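Hypothetical UPF0204 protein AF0625 (Archaeoglobus fulgidus, PDB 1YQE) probably hydrolyses D-aminoacyl-tRNAs, and glycyl-tRNA(Ala), to free tRNA and amino acid, using zinc as its cofactor. Local coordinates at residues Q18-K21 / D22-T26; T51-L55 / I56-H60; D59-D62 / E63-K67; E224-A228 / E229-K233. All coordinates share one frame; numbering follows the deposited sequence.

Interaction 1 (Q18-K21 / D22-T26); sequences QNIK and DNLLT
Gln18 meets Asp22 one helical turn on. Its carbonyl oxygen accepts from Asp22 N in a fairly straight bond of 2.9 Å (N-H...O angle 164°). The Asp22 carboxylate folds back over the same carbonyl. Its OD2 lies 3.1 Å from Gln18 O, and both atoms are acceptors. The Gln18 amide turns elsewhere: OE1 takes a bond from Lys21 NZ, and NE2 donates to Glu50 and to Ser11 O. Asn19 O receives two donors from Asn23. The backbone N of Asn23 makes the regular helical bond, and its side-chain ND2 adds a weak, strongly bent one of 2.7 Å. Asn19 ND2 donates to Trp164 O. These bonds belong to the last turns of helix 15-24, which packs between helix 167-182 and the mixed sheet. Ile20 is buried on this helix. Its O accepts from Leu24 N at 3.0 Å. Beside that bond, the side chains of Ile20 and Leu24 lie side by side, and Ile20 CG2 touches Leu24 CD2 at 4.0 Å. Leu24 continues onto Val8 and Ile48 of the sheet. Lys21 O accepts from Leu25 N at 2.9 Å. The Lys21 chain sets off with CG opposite its backbone N (chi1 -177°), which lays CG alongside Leu25 CD1 at 4.1 Å. A bend at chi3 (69°) then brings NZ to Gln18 OE1 and to a salt bridge with Glu50. Asp22 OD1 stays 4.6 Å from Lys21 NZ; the opposite charges probably attract at this distance, though they are not in contact.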
loop_
_atom_site.group_PDB
_atom_site.type_symbol
_atom_site.label_atom_id
_atom_site.label_comp_id
_atom_site.label_asym_id
_atom_site.label_seq_id
_atom_site.Cartn_x
_atom_site.Cartn_y
_atom_site.Cartn_z
ATOM N N GLN A 18 -12.933 10.453 -3.868
ATOM C CA GLN A 18 -13.349 11.614 -4.648
ATOM C C GLN A 18 -12.689 12.907 -4.182
ATOM O O GLN A 18 -12.271 13.716 -5.005
ATOM C CB GLN A 18 -14.875 11.769 -4.601
ATOM C CG GLN A 18 -15.621 10.712 -5.395
ATOM C CD GLN A 18 -15.214 10.711 -6.851
ATOM O OE1 GLN A 18 -15.339 11.722 -7.537
ATOM N NE2 GLN A 18 -14.716 9.578 -7.333
ATOM N N ASN A 19 -12.603 13.113 -2.869
ATOM C CA ASN A 19 -11.978 14.329 -2.361
ATOM C C ASN A 19 -10.489 14.335 -2.681
ATOM O O ASN A 19 -9.913 15.389 -2.964
ATOM C CB ASN A 19 -12.193 14.474 -0.854
ATOM C CG ASN A 19 -13.622 14.850 -0.506
ATOM O OD1 ASN A 19 -14.258 15.633 -1.212
ATOM N ND2 ASN A 19 -14.129 14.305 0.591
ATOM N N ILE A 20 -9.866 13.161 -2.634
ATOM C CA ILE A 20 -8.448 13.054 -2.948
ATOM C C ILE A 20 -8.306 13.414 -4.418
ATOM O O ILE A 20 -7.417 14.178 -4.802
ATOM C CB ILE A 20 -7.911 11.609 -2.708
ATOM C CG1 ILE A 20 -7.908 11.303 -1.204
ATOM C CG2 ILE A 20 -6.501 11.463 -3.302
ATOM C CD1 ILE A 20 -7.593 9.862 -0.853
ATOM N N LYS A 21 -9.210 12.879 -5.232
ATOM C CA LYS A 21 -9.201 13.142 -6.666
ATOM C C LYS A 21 -9.307 14.635 -6.960
ATOM O O LYS A 21 -8.523 15.173 -7.743
ATOM C CB LYS A 21 -10.361 12.425 -7.356
ATOM C CG LYS A 21 -10.359 12.620 -8.862
ATOM C CD LYS A 21 -11.679 12.215 -9.496
ATOM C CE LYS A 21 -12.796 13.174 -9.112
ATOM N NZ LYS A 21 -14.082 12.797 -9.756
ATOM N N ASP A 22 -10.281 15.299 -6.341
ATOM C CA ASP A 22 -10.464 16.732 -6.560
ATOM C C ASP A 22 -9.195 17.531 -6.276
ATOM O O ASP A 22 -8.888 18.488 -6.984
ATOM C CB ASP A 22 -11.610 17.276 -5.701
ATOM C CG ASP A 22 -12.967 16.756 -6.140
ATOM O OD1 ASP A 22 -13.210 16.678 -7.362
ATOM O OD2 ASP A 22 -13.797 16.440 -5.262
ATOM N N ASN A 23 -8.458 17.143 -5.240
ATOM C CA ASN A 23 -7.227 17.846 -4.892
ATOM C C ASN A 23 -6.117 17.560 -5.899
ATOM O O ASN A 23 -5.364 18.458 -6.278
ATOM C CB ASN A 23 -6.787 17.462 -3.478
ATOM C CG ASN A 23 -7.659 18.097 -2.408
ATOM O OD1 ASN A 23 -7.640 19.316 -2.220
ATOM N ND2 ASN A 23 -8.435 17.278 -1.709
ATOM N N LEU A 24 -6.027 16.306 -6.334
ATOM C CA LEU A 24 -5.025 15.880 -7.309
ATOM C C LEU A 24 -5.234 16.606 -8.641
ATOM O O LEU A 24 -4.278 16.884 -9.369
ATOM C CB LEU A 24 -5.131 14.364 -7.525
ATOM C CG LEU A 24 -4.036 13.390 -7.057
ATOM C CD1 LEU A 24 -3.356 13.881 -5.798
ATOM C CD2 LEU A 24 -4.663 12.021 -6.829
ATOM N N LEU A 25 -6.489 16.916 -8.947
ATOM C CA LEU A 25 -6.842 17.595 -10.189
ATOM C C LEU A 25 -6.332 19.031 -10.295
ATOM O O LEU A 25 -6.261 19.581 -11.391
ATOM C CB LEU A 25 -8.361 17.585 -10.369
ATOM C CG LEU A 25 -8.993 16.235 -10.714
ATOM C CD1 LEU A 25 -10.511 16.323 -10.571
ATOM C CD2 LEU A 25 -8.593 15.835 -12.131
ATOM N N THR A 26 -5.984 19.642 -9.166
ATOM C CA THR A 26 -5.486 21.014 -9.189
ATOM C C THR A 26 -3.967 21.070 -9.301
ATOM O O THR A 26 -3.391 22.143 -9.495
ATOM C CB THR A 26 -5.901 21.783 -7.927
ATOM O OG1 THR A 26 -5.295 21.176 -6.780
ATOM C CG2 THR A 26 -7.411 21.762 -7.766
#

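Interaction 2 (T51-L55 / I56-H60); sequences TKERL and IYADH. With POP (pyrophosphate 2-), chain B.
Arg54 lies alongside Ile56, and the two side chains point the same way. Arg54 CG touches Ile56 CG1 at 3.6 Å, and Ile56 CD1 sits over one face of the guanidinium, above its centre. This stretch links strand 47-51 to helix 61-65. It turns through a short 3-10 segment, and Arg54 and Ile56 both line the pyrophosphate pocket. Arg54 grips the ligand with two donors on one oxygen. Arg54 NE reaches POP O2 at 3.1 Å and Arg54 NH2 reaches it at 2.9 Å. Ile56 CD1 also touches the ligand, at O3, from 3.5 Å. A bend at chi2 of Arg54 (68°) lays its chain along Ile56. Arg79 and Ser81 N hold the same ligand from strand 73-81. Tyr57 meets the arginine differently: Arg54 CG lies at the edge of the Tyr57 ring, 3.7 Å from Tyr57 CD1, and the ring and guanidinium planes are 66° apart. A leucine in place of Arg54 would probably leave POP O2 without two donors and the pocket with less positive charge to meet the phosphate.

The backbone closes the turn. Tyr57 N donates to Arg54 O, and Ala58 N donates to Leu55 O at 2.8 Å. Upstream, Thr51 OG1 accepts from Glu53 N in an ST turn. The extended Glu53 chain brings OE2 against CA and CB of Ala58. A water donates to Glu53 OE2 at 2.6 Å and, more loosely, to Asp59 O at 3.3 Å.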
loop_
_atom_site.group_PDB
_atom_site.type_symbol
_atom_site.label_atom_id
_atom_site.label_comp_id
_atom_site.label_asym_id
_atom_site.label_seq_id
_atom_site.Cartn_x
_atom_site.Cartn_y
_atom_site.Cartn_z
ATOM N N THR A 51 -13.475 4.750 -11.606
ATOM C CA THR A 51 -14.233 3.561 -11.969
ATOM C C THR A 51 -15.450 3.460 -11.060
ATOM O O THR A 51 -15.437 3.975 -9.944
ATOM C CB THR A 51 -13.384 2.285 -11.803
ATOM O OG1 THR A 51 -14.154 1.143 -12.195
ATOM C CG2 THR A 51 -12.950 2.115 -10.347
ATOM N N LYS A 52 -16.504 2.809 -11.542
ATOM C CA LYS A 52 -17.714 2.650 -10.748
ATOM C C LYS A 52 -17.624 1.389 -9.901
ATOM O O LYS A 52 -18.490 1.117 -9.077
ATOM C CB LYS A 52 -18.953 2.595 -11.653
ATOM C CG LYS A 52 -19.305 3.937 -12.296
ATOM C CD LYS A 52 -20.691 3.930 -12.939
ATOM C CE LYS A 52 -20.724 3.095 -14.212
ATOM N NZ LYS A 52 -19.869 3.685 -15.279
ATOM N N GLU A 53 -16.560 0.625 -10.104
ATOM C CA GLU A 53 -16.360 -0.607 -9.352
ATOM C C GLU A 53 -15.855 -0.350 -7.941
ATOM O O GLU A 53 -15.157 0.633 -7.681
ATOM C CB GLU A 53 -15.341 -1.502 -10.051
ATOM C CG GLU A 53 -15.685 -1.893 -11.469
ATOM C CD GLU A 53 -14.599 -2.743 -12.090
ATOM O OE1 GLU A 53 -14.732 -3.117 -13.274
ATOM O OE2 GLU A 53 -13.609 -3.038 -11.390
ATOM N N ARG A 54 -16.221 -1.243 -7.029
ATOM C CA ARG A 54 -15.758 -1.167 -5.654
ATOM C C ARG A 54 -14.311 -1.654 -5.788
ATOM O O ARG A 54 -14.071 -2.728 -6.336
ATOM C CB ARG A 54 -16.572 -2.129 -4.786
ATOM C CG ARG A 54 -16.128 -2.217 -3.346
ATOM C CD ARG A 54 -16.400 -0.931 -2.591
ATOM N NE ARG A 54 -16.153 -1.085 -1.159
ATOM C CZ ARG A 54 -16.762 -1.982 -0.393
ATOM N NH1 ARG A 54 -17.655 -2.808 -0.921
ATOM N NH2 ARG A 54 -16.486 -2.050 0.902
ATOM N N LEU A 55 -13.351 -0.870 -5.312
ATOM C CA LEU A 55 -11.941 -1.243 -5.445
ATOM C C LEU A 55 -11.539 -2.634 -4.953
ATOM O O LEU A 55 -10.816 -3.341 -5.649
ATOM C CB LEU A 55 -11.048 -0.184 -4.786
ATOM C CG LEU A 55 -11.201 1.235 -5.350
ATOM C CD1 LEU A 55 -10.144 2.148 -4.743
ATOM C CD2 LEU A 55 -11.071 1.209 -6.864
ATOM N N ILE A 56 -12.003 -3.038 -3.774
ATOM C CA ILE A 56 -11.637 -4.354 -3.248
ATOM C C ILE A 56 -12.038 -5.516 -4.155
ATOM O O ILE A 56 -11.505 -6.612 -4.029
ATOM C CB ILE A 56 -12.225 -4.600 -1.836
ATOM C CG1 ILE A 56 -13.743 -4.412 -1.851
ATOM C CG2 ILE A 56 -11.553 -3.673 -0.828
ATOM C CD1 ILE A 56 -14.410 -4.776 -0.530
ATOM N N TYR A 57 -12.977 -5.276 -5.065
ATOM C CA TYR A 57 -13.407 -6.315 -5.996
ATOM C C TYR A 57 -12.871 -6.036 -7.400
ATOM O O TYR A 57 -13.192 -6.750 -8.353
ATOM C CB TYR A 57 -14.935 -6.398 -6.050
ATOM C CG TYR A 57 -15.581 -6.785 -4.743
ATOM C CD1 TYR A 57 -16.231 -5.836 -3.956
ATOM C CD2 TYR A 57 -15.536 -8.102 -4.286
ATOM C CE1 TYR A 57 -16.824 -6.189 -2.743
ATOM C CE2 TYR A 57 -16.125 -8.466 -3.073
ATOM C CZ TYR A 57 -16.767 -7.502 -2.308
ATOM O OH TYR A 57 -17.350 -7.851 -1.109
ATOM N N ALA A 58 -12.040 -5.008 -7.520
ATOM C CA ALA A 58 -11.477 -4.619 -8.811
ATOM C C ALA A 58 -10.349 -5.500 -9.351
ATOM O O ALA A 58 -9.371 -4.986 -9.890
ATOM C CB ALA A 58 -11.005 -3.169 -8.746
ATOM N N ASP A 59 -10.476 -6.816 -9.213
ATOM C CA ASP A 59 -9.460 -7.735 -9.734
ATOM C C ASP A 59 -9.252 -7.469 -11.230
ATOM O O ASP A 59 -10.217 -7.241 -11.962
ATOM C CB ASP A 59 -9.901 -9.194 -9.540
ATOM C CG ASP A 59 -9.572 -9.740 -8.152
ATOM O OD1 ASP A 59 -10.163 -10.774 -7.765
ATOM O OD2 ASP A 59 -8.721 -9.158 -7.451
ATOM N N HIS A 60 -7.995 -7.497 -11.669
ATOM C CA HIS A 60 -7.641 -7.278 -13.076
ATOM C C HIS A 60 -7.940 -5.884 -13.616
ATOM O O HIS A 60 -7.902 -5.666 -14.830
ATOM C CB HIS A 60 -8.342 -8.317 -13.962
ATOM C CG HIS A 60 -7.946 -9.729 -13.661
ATOM N ND1 HIS A 60 -6.662 -10.194 -13.844
ATOM C CD2 HIS A 60 -8.654 -10.766 -13.156
ATOM C CE1 HIS A 60 -6.596 -11.457 -13.463
ATOM N NE2 HIS A 60 -7.790 -11.828 -13.040
HETATM P P1 POP B . -13.991 -0.903 2.419
HETATM O O1 POP B . -14.996 -0.639 3.529
HETATM O O2 POP B . -14.372 -0.046 1.207
HETATM O O3 POP B . -14.013 -2.362 1.986
HETATM O O POP B . -12.459 -0.426 2.850
HETATM P P2 POP B . -11.480 -1.252 3.909
HETATM O O4 POP B . -12.154 -2.443 4.536
HETATM O O5 POP B . -11.017 -0.319 4.979
HETATM O O6 POP B . -10.213 -1.646 2.998
HETATM O O HOH W 1 -12.013 -4.599 -12.716
#

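Interaction 3 (D59-D62 / E63-K67); sequences DHID and EKLAK
Two first torsions set this contact at the start of helix 61-65. His60 (chi1 -62°) and Glu63 (chi1 -56°) each carry CG opposite their own carbonyl carbon. The two side chains run side by side in the same direction. Glu63 is extended beyond CG, and its OE1 comes to 3.0 Å from His60 ND1. The ring and carboxylate planes are only 26° apart, but OE1 lies oblique to the ring. His60 is the N-cap residue. Its carbonyl oxygen accepts from Lys64 N at 3.3 Å, and weakly from Glu63 N. An alanine in place of His60 would probably leave Glu63 OE1 without its ring neighbour and the carboxylate freer to turn.

Asp62 holds its CG between its backbone N and carbonyl carbon, which keeps the carboxylate close to the helix start. OD2 lies 2.9 Å from Glu63 N. OD1 accepts from the backbone N of Ser149 and Lys150, tying the first turn to that loop. On the inner side, Leu65 N donates to Ile61 O at 3.0 Å. Ile61 CG1 and Leu65 CD1 touch beside this bond at 4.0 Å. Leu65 packs on Leu7 and Val9 of the sheet, so this flank seats the helix. Lys64 stretches out over His60 O, and its NZ gives a 2.6 Å bond to a water that in turn donates to Asp59 O. Asp62 and Glu63 sit in the first turn, near the positive end of the helix dipole, which would probably help to stabilise their charge.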
loop_
_atom_site.group_PDB
_atom_site.type_symbol
_atom_site.label_atom_id
_atom_site.label_comp_id
_atom_site.label_asym_id
_atom_site.label_seq_id
_atom_site.Cartn_x
_atom_site.Cartn_y
_atom_site.Cartn_z
ATOM N N ASP A 59 -10.476 -6.816 -9.213
ATOM C CA ASP A 59 -9.460 -7.735 -9.734
ATOM C C ASP A 59 -9.252 -7.469 -11.230
ATOM O O ASP A 59 -10.217 -7.241 -11.962
ATOM C CB ASP A 59 -9.901 -9.194 -9.540
ATOM C CG ASP A 59 -9.572 -9.740 -8.152
ATOM O OD1 ASP A 59 -10.163 -10.774 -7.765
ATOM O OD2 ASP A 59 -8.721 -9.158 -7.451
ATOM N N HIS A 60 -7.995 -7.497 -11.669
ATOM C CA HIS A 60 -7.641 -7.278 -13.076
ATOM C C HIS A 60 -7.940 -5.884 -13.616
ATOM O O HIS A 60 -7.902 -5.666 -14.830
ATOM C CB HIS A 60 -8.342 -8.317 -13.962
ATOM C CG HIS A 60 -7.946 -9.729 -13.661
ATOM N ND1 HIS A 60 -6.662 -10.194 -13.844
ATOM C CD2 HIS A 60 -8.654 -10.766 -13.156
ATOM C CE1 HIS A 60 -6.596 -11.457 -13.463
ATOM N NE2 HIS A 60 -7.790 -11.828 -13.040
ATOM N N ILE A 61 -8.217 -4.928 -12.737
ATOM C CA ILE A 61 -8.521 -3.586 -13.212
ATOM C C ILE A 61 -7.314 -2.933 -13.885
ATOM O O ILE A 61 -7.474 -2.040 -14.721
ATOM C CB ILE A 61 -9.032 -2.683 -12.071
ATOM C CG1 ILE A 61 -9.671 -1.426 -12.669
ATOM C CG2 ILE A 61 -7.891 -2.325 -11.125
ATOM C CD1 ILE A 61 -10.327 -0.530 -11.652
ATOM N N ASP A 62 -6.109 -3.375 -13.535
ATOM C CA ASP A 62 -4.912 -2.814 -14.151
ATOM C C ASP A 62 -4.856 -3.201 -15.627
ATOM O O ASP A 62 -4.462 -2.390 -16.471
ATOM C CB ASP A 62 -3.635 -3.288 -13.440
ATOM C CG ASP A 62 -3.554 -4.799 -13.308
ATOM O OD1 ASP A 62 -2.424 -5.324 -13.194
ATOM O OD2 ASP A 62 -4.616 -5.461 -13.305
ATOM N N GLU A 63 -5.255 -4.436 -15.933
ATOM C CA GLU A 63 -5.264 -4.919 -17.312
ATOM C C GLU A 63 -6.294 -4.145 -18.123
ATOM O O GLU A 63 -6.056 -3.806 -19.283
ATOM C CB GLU A 63 -5.614 -6.411 -17.371
ATOM C CG GLU A 63 -4.715 -7.319 -16.552
ATOM C CD GLU A 63 -5.087 -8.786 -16.697
ATOM O OE1 GLU A 63 -6.296 -9.109 -16.649
ATOM O OE2 GLU A 63 -4.168 -9.620 -16.850
ATOM N N LYS A 64 -7.445 -3.880 -17.508
ATOM C CA LYS A 64 -8.523 -3.146 -18.161
ATOM C C LYS A 64 -8.111 -1.714 -18.499
ATOM O O LYS A 64 -8.355 -1.228 -19.607
ATOM C CB LYS A 64 -9.756 -3.118 -17.256
ATOM C CG LYS A 64 -10.305 -4.495 -16.930
ATOM C CD LYS A 64 -11.468 -4.422 -15.962
ATOM C CE LYS A 64 -12.005 -5.813 -15.665
ATOM N NZ LYS A 64 -13.171 -5.774 -14.742
ATOM N N LEU A 65 -7.490 -1.041 -17.540
ATOM C CA LEU A 65 -7.056 0.335 -17.745
ATOM C C LEU A 65 -5.883 0.443 -18.715
ATOM O O LEU A 65 -5.760 1.434 -19.440
ATOM C CB LEU A 65 -6.680 0.968 -16.401
ATOM C CG LEU A 65 -7.847 1.315 -15.474
ATOM C CD1 LEU A 65 -7.358 1.474 -14.036
ATOM C CD2 LEU A 65 -8.513 2.591 -15.961
ATOM N N ALA A 66 -5.031 -0.577 -18.735
ATOM C CA ALA A 66 -3.853 -0.583 -19.603
ATOM C C ALA A 66 -4.196 -0.617 -21.089
ATOM O O ALA A 66 -3.316 -0.514 -21.943
ATOM C CB ALA A 66 -2.951 -1.751 -19.250
ATOM N N LYS A 67 -5.477 -0.773 -21.398
ATOM C CA LYS A 67 -5.909 -0.794 -22.785
ATOM C C LYS A 67 -5.945 0.634 -23.324
ATOM O O LYS A 67 -5.758 0.863 -24.517
ATOM C CB LYS A 67 -7.304 -1.418 -22.889
ATOM C CG LYS A 67 -7.926 -1.358 -24.276
ATOM C CD LYS A 67 -9.340 -1.926 -24.259
ATOM C CE LYS A 67 -10.075 -1.657 -25.564
ATOM N NZ LYS A 67 -11.493 -2.139 -25.500
HETATM O O HOH W 1 -12.013 -4.599 -12.716
#

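Interaction 4 (E224-A228 / E229-K233); sequences EHLTA and EFLVK
Ala228, Leu226 and Thr227 bury the most surface against 229-233 as the loop after strand 212-218 enters helix 228-238. Ala228 is the first residue of that helix. Its carbonyl oxygen accepts from Val232 N at 3.0 Å, the regular bond of the first turn. Val232 CG2 packs beside the same oxygen at 3.3 Å. The Ala228 side chain touches Glu260 of helix 252-265.

Leu226 stands before the cap and supplies the apolar part. Its CD2 branch does the touching. It reaches Phe230 CD2 at 4.0 Å, and Leu231 CD2 more distantly at 4.4 Å. The leucine and phenylalanine side chains meet at a slant, with CD2 oblique to the ring. Leu226 and Leu231 both go on to Ile257 and Phe218, so the helix start packs against both helix 252-265 and strand 212-218, the edge strand of the parallel sheet. Phe230 packs on Val97 and Leu109, and Leu226 shares Val97.

Thr227 is the N-cap. Its OG1 sits between the backbone N and the carbonyl carbon (chi1 60°), and so faces the helix. There it accepts from Phe230 N at 3.0 Å, with an N-H...O angle of 150°. The hydroxyl also touches Phe230 CB at 3.3 Å, and the two side chains cross at about a right angle. Thr227 O takes the next donor, Leu231 N, at 3.1 Å. One exposed residue thus gives two acceptors to the opening turn. The Thr227 hydroxyl satisfies an N-H that has no preceding turn to bond to, while the leucines and the phenylalanine probably keep water from the buried side.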
loop_
_atom_site.group_PDB
_atom_site.type_symbol
_atom_site.label_atom_id
_atom_site.label_comp_id
_atom_site.label_asym_id
_atom_site.label_seq_id
_atom_site.Cartn_x
_atom_site.Cartn_y
_atom_site.Cartn_z
ATOM N N GLU A 224 -1.130 -19.455 11.054
ATOM C CA GLU A 224 -1.535 -20.837 10.800
ATOM C C GLU A 224 -1.778 -21.184 9.338
ATOM O O GLU A 224 -1.744 -22.356 8.959
ATOM C CB GLU A 224 -2.802 -21.175 11.589
ATOM C CG GLU A 224 -2.673 -21.096 13.101
ATOM C CD GLU A 224 -2.441 -19.680 13.606
ATOM O OE1 GLU A 224 -2.966 -18.729 12.986
ATOM O OE2 GLU A 224 -1.745 -19.526 14.635
ATOM N N HIS A 225 -2.024 -20.172 8.516
ATOM C CA HIS A 225 -2.292 -20.394 7.103
ATOM C C HIS A 225 -1.115 -20.089 6.190
ATOM O O HIS A 225 -1.180 -20.340 4.988
ATOM C CB HIS A 225 -3.508 -19.575 6.675
ATOM C CG HIS A 225 -4.799 -20.073 7.246
ATOM N ND1 HIS A 225 -5.382 -21.257 6.846
ATOM C CD2 HIS A 225 -5.613 -19.554 8.194
ATOM C CE1 HIS A 225 -6.502 -21.445 7.521
ATOM N NE2 HIS A 225 -6.665 -20.425 8.345
ATOM N N LEU A 226 -0.044 -19.542 6.755
ATOM C CA LEU A 226 1.141 -19.222 5.968
ATOM C C LEU A 226 1.953 -20.483 5.718
ATOM O O LEU A 226 1.983 -21.382 6.553
ATOM C CB LEU A 226 2.035 -18.227 6.710
ATOM C CG LEU A 226 1.570 -16.802 6.998
ATOM C CD1 LEU A 226 2.626 -16.129 7.869
ATOM C CD2 LEU A 226 1.372 -16.025 5.696
ATOM N N THR A 227 2.602 -20.547 4.560
ATOM C CA THR A 227 3.465 -21.672 4.223
ATOM C C THR A 227 4.785 -21.064 3.771
ATOM O O THR A 227 4.840 -19.884 3.429
ATOM C CB THR A 227 2.896 -22.523 3.072
ATOM O OG1 THR A 227 2.753 -21.711 1.901
ATOM C CG2 THR A 227 1.542 -23.113 3.464
ATOM N N ALA A 228 5.848 -21.856 3.780
ATOM C CA ALA A 228 7.140 -21.353 3.352
ATOM C C ALA A 228 7.058 -20.904 1.895
ATOM O O ALA A 228 7.638 -19.884 1.528
ATOM C CB ALA A 228 8.204 -22.429 3.515
ATOM N N GLU A 229 6.324 -21.651 1.070
ATOM C CA GLU A 229 6.203 -21.303 -0.345
ATOM C C GLU A 229 5.415 -20.016 -0.570
ATOM O O GLU A 229 5.722 -19.242 -1.478
ATOM C CB GLU A 229 5.572 -22.458 -1.134
ATOM C CG GLU A 229 5.456 -22.186 -2.631
ATOM C CD GLU A 229 6.747 -21.639 -3.241
ATOM O OE1 GLU A 229 7.807 -22.290 -3.101
ATOM O OE2 GLU A 229 6.699 -20.553 -3.865
ATOM N N PHE A 230 4.395 -19.783 0.250
ATOM C CA PHE A 230 3.615 -18.565 0.118
ATOM C C PHE A 230 4.516 -17.376 0.453
ATOM O O PHE A 230 4.472 -16.348 -0.219
ATOM C CB PHE A 230 2.418 -18.578 1.069
ATOM C CG PHE A 230 1.453 -17.449 0.837
ATOM C CD1 PHE A 230 0.651 -17.427 -0.297
ATOM C CD2 PHE A 230 1.361 -16.396 1.744
ATOM C CE1 PHE A 230 -0.232 -16.375 -0.528
ATOM C CE2 PHE A 230 0.483 -15.338 1.523
ATOM C CZ PHE A 230 -0.315 -15.328 0.388
ATOM N N LEU A 231 5.329 -17.516 1.498
ATOM C CA LEU A 231 6.235 -16.437 1.880
ATOM C C LEU A 231 7.257 -16.164 0.780
ATOM O O LEU A 231 7.637 -15.016 0.556
ATOM C CB LEU A 231 6.951 -16.763 3.193
ATOM C CG LEU A 231 6.088 -16.640 4.454
ATOM C CD1 LEU A 231 6.940 -16.941 5.688
ATOM C CD2 LEU A 231 5.505 -15.232 4.545
ATOM N N VAL A 232 7.704 -17.212 0.094
ATOM C CA VAL A 232 8.662 -17.035 -0.997
ATOM C C VAL A 232 8.004 -16.234 -2.116
ATOM O O VAL A 232 8.635 -15.366 -2.727
ATOM C CB VAL A 232 9.144 -18.393 -1.556
ATOM C CG1 VAL A 232 9.842 -18.191 -2.895
ATOM C CG2 VAL A 232 10.093 -19.046 -0.563
ATOM N N LYS A 233 6.731 -16.524 -2.380
ATOM C CA LYS A 233 5.983 -15.809 -3.407
ATOM C C LYS A 233 5.869 -14.328 -3.047
ATOM O O LYS A 233 5.982 -13.458 -3.909
ATOM C CB LYS A 233 4.568 -16.383 -3.555
ATOM C CG LYS A 233 3.668 -15.501 -4.419
ATOM C CD LYS A 233 2.175 -15.726 -4.158
ATOM C CE LYS A 233 1.686 -17.055 -4.702
ATOM N NZ LYS A 233 0.197 -17.156 -4.634
#

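How the interactions relate
Interactions 1, 2 and 3 lie on or beside the mixed eight-stranded sheet; interaction 4 borders the four-stranded parallel sheet, with its centre about 38 Å from that of interaction 1. Each is partly buried. Interactions 2 and 3 follow one another and share Asp59, His60 and a water. They also touch where Glu53 faces Lys64 in a long, weak ion pair, and where Thr51 packs on Ile61. Interaction 1 holds the end of a helix, whereas interactions 3 and 4 hold helix starts. A threonine hydroxyl caps the helix in interaction 4; two acidic side chains, Asp62 and Glu63, lie in the first turn in interaction 3. Of the four, interaction 2 alone binds pyrophosphate directly.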